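Local coordinates for protein enoyl-CoA hydratase, EchA3 (PDB 3R6H) that probably acts as a lyase of lipid metabolism, as a member of the enoyl-CoA hydratase/isomerase family, at residues M32-A35 against L36-I40. Residues are numbered along the deposited sequence; the frame is centred on the assembly and turned at random.
Sequences MQQA and LNEAI
Met32 and Leu36 meet one helical turn apart, as do Gln33 and Asn37, Gln34 and Glu38, and Ala35 and Ala39. Each pair is tied by the i to i+4 backbone bond of an alpha helix. Leu36 N donates to Met32 O at 2.8 Å; of the four, Ala39 N to Ala35 O is the longest, at 3.0 Å, and the most bent, 147° at the hydrogen.

The apolar contact is between Met32 CG and Leu36 CD1, 4.0 Å apart, the two side chains crossing at a slant.

On the exposed side, Gln34 and Glu38 run alongside each other and point the same way. Gln34 CG is anti to the backbone N (chi1 -177°), whereas Glu38 CG lies beside its own. Both side chains then extend outward, leaving Gln34 NE2 3.3 Å from Glu38 OE2. The amide and carboxylate planes are 45° apart.

Two other polar groups have partners outside the two segments: Gln33 NE2 donates to Leu28 O and Met80 O, and Asn37 OD1 accepts from Arg90 NH1.

Helix 30-46 is the crossover between strands 15-20 and 50-54. Met32, Leu36 and Ala39 pack on Val7 of strand 7-12. Leu36 also packs on Ile18 and Met20 of strand 15-20, and Ala39 and Ile40 on Ile18. Gln33, Asn37 and Ile40 touch Leu87 of helix 75-92.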
ATOM      1  N   MET A  32      16.621 -24.053  16.498  1.00 19.51           N
ATOM      2  CA  MET A  32      15.207 -23.797  16.218  1.00 18.44           C
ATOM      3  C   MET A  32      14.939 -23.915  14.710  1.00 17.23           C
ATOM      4  O   MET A  32      13.935 -24.483  14.299  1.00 17.08           O
ATOM      5  CB  MET A  32      14.779 -22.412  16.742  1.00 17.36           C
ATOM      6  CG  MET A  32      13.291 -22.081  16.442  1.00 18.29           C
ATOM      7  SD  MET A  32      12.100 -23.132  17.267  1.00 17.51           S
ATOM      8  CE  MET A  32      12.010 -22.244  18.833  1.00 17.45           C
ATOM      9  N   GLN A  33      15.816 -23.345  13.884  1.00 18.02           N
ATOM     10  CA  GLN A  33      15.641 -23.406  12.440  1.00 17.73           C
ATOM     11  C   GLN A  33      15.601 -24.835  11.938  1.00 17.76           C
ATOM     12  O   GLN A  33      14.779 -25.166  11.120  1.00 16.72           O
ATOM     13  CB  GLN A  33      16.711 -22.613  11.693  1.00 18.07           C
ATOM     14  CG  GLN A  33      16.585 -21.108  11.879  1.00 17.50           C
ATOM     15  CD  GLN A  33      17.628 -20.335  11.111  1.00 17.26           C
ATOM     16  OE1 GLN A  33      18.168 -20.828  10.114  1.00 19.57           O
ATOM     17  NE2 GLN A  33      17.916 -19.107  11.561  1.00 16.94           N
ATOM     18  N   GLN A  34      16.502 -25.685  12.433  1.00 18.84           N
ATOM     19  CA  GLN A  34      16.514 -27.071  12.009  1.00 20.33           C
ATOM     20  C   GLN A  34      15.232 -27.761  12.437  1.00 19.41           C
ATOM     21  O   GLN A  34      14.641 -28.504  11.663  1.00 19.84           O
ATOM     22  CB  GLN A  34      17.721 -27.804  12.614  1.00 21.03           C
ATOM     23  CG  GLN A  34      17.828 -29.239  12.162  1.00 25.58           C
ATOM     24  CD  GLN A  34      19.108 -29.896  12.644  1.00 31.60           C
ATOM     25  OE1 GLN A  34      20.213 -29.418  12.356  1.00 37.19           O
ATOM     26  NE2 GLN A  34      18.971 -30.999  13.367  1.00 36.70           N
ATOM     27  N   ALA A  35      14.787 -27.476  13.656  1.00 19.22           N
ATOM     28  CA  ALA A  35      13.574 -28.082  14.208  1.00 18.43           C
ATOM     29  C   ALA A  35      12.336 -27.662  13.421  1.00 17.62           C
ATOM     30  O   ALA A  35      11.456 -28.483  13.130  1.00 17.35           O
ATOM     31  CB  ALA A  35      13.429 -27.731  15.672  1.00 18.32           C
ATOM     32  N   LEU A  36      12.280 -26.385  13.046  1.00 17.40           N
ATOM     33  CA  LEU A  36      11.191 -25.895  12.197  1.00 16.07           C
ATOM     34  C   LEU A  36      11.208 -26.546  10.831  1.00 16.17           C
ATOM     35  O   LEU A  36      10.168 -26.974  10.332  1.00 16.22           O
ATOM     36  CB  LEU A  36      11.280 -24.385  12.030  1.00 16.02           C
ATOM     37  CG  LEU A  36      10.755 -23.526  13.175  1.00 15.84           C
ATOM     38  CD1 LEU A  36      11.193 -22.012  12.999  1.00 14.98           C
ATOM     39  CD2 LEU A  36       9.227 -23.660  13.347  1.00 18.87           C
ATOM     40  N   ASN A  37      12.386 -26.600  10.197  1.00 16.32           N
ATOM     41  CA  ASN A  37      12.470 -27.222   8.895  1.00 17.15           C
ATOM     42  C   ASN A  37      12.043 -28.692   8.909  1.00 18.18           C
ATOM     43  O   ASN A  37      11.400 -29.155   7.984  1.00 17.86           O
ATOM     44  CB  ASN A  37      13.869 -27.039   8.300  1.00 17.58           C
ATOM     45  CG  ASN A  37      14.021 -25.723   7.610  1.00 17.56           C
ATOM     46  OD1 ASN A  37      13.191 -25.361   6.764  1.00 16.64           O
ATOM     47  ND2 ASN A  37      15.062 -24.984   7.953  1.00 16.64           N
ATOM     48  N   GLU A  38      12.426 -29.421   9.959  1.00 19.55           N
ATOM     49  CA  GLU A  38      12.066 -30.829  10.087  1.00 20.23           C
ATOM     50  C   GLU A  38      10.564 -30.989  10.303  1.00 19.16           C
ATOM     51  O   GLU A  38       9.946 -31.947   9.813  1.00 19.59           O
ATOM     52  CB  GLU A  38      12.885 -31.489  11.212  1.00 21.35           C
ATOM     53  CG  GLU A  38      14.364 -31.668  10.804  1.00 25.07           C
ATOM     54  CD  GLU A  38      15.281 -32.190  11.909  1.00 30.32           C
ATOM     55  OE1 GLU A  38      14.823 -32.347  13.054  1.00 32.92           O
ATOM     56  OE2 GLU A  38      16.489 -32.411  11.619  1.00 31.10           O
ATOM     57  N   ALA A  39       9.965 -30.043  11.018  1.00 17.96           N
ATOM     58  CA  ALA A  39       8.523 -30.077  11.250  1.00 17.34           C
ATOM     59  C   ALA A  39       7.759 -29.806   9.949  1.00 16.60           C
ATOM     60  O   ALA A  39       6.760 -30.455   9.646  1.00 17.25           O
ATOM     61  CB  ALA A  39       8.122 -29.075  12.336  1.00 16.98           C
ATOM     62  N   ILE A  40       8.236 -28.848   9.160  1.00 16.88           N
ATOM     63  CA  ILE A  40       7.606 -28.580   7.857  1.00 16.12           C
ATOM     64  C   ILE A  40       7.795 -29.770   6.898  1.00 17.32           C
ATOM     65  O   ILE A  40       6.893 -30.099   6.148  1.00 16.75           O
ATOM     66  CB  ILE A  40       8.112 -27.257   7.219  1.00 16.20           C
ATOM     67  CG1 ILE A  40       7.861 -26.079   8.156  1.00 16.29           C
ATOM     68  CG2 ILE A  40       7.421 -26.971   5.894  1.00 14.67           C
ATOM     69  CD1 ILE A  40       8.579 -24.823   7.746  1.00 16.03           C
TER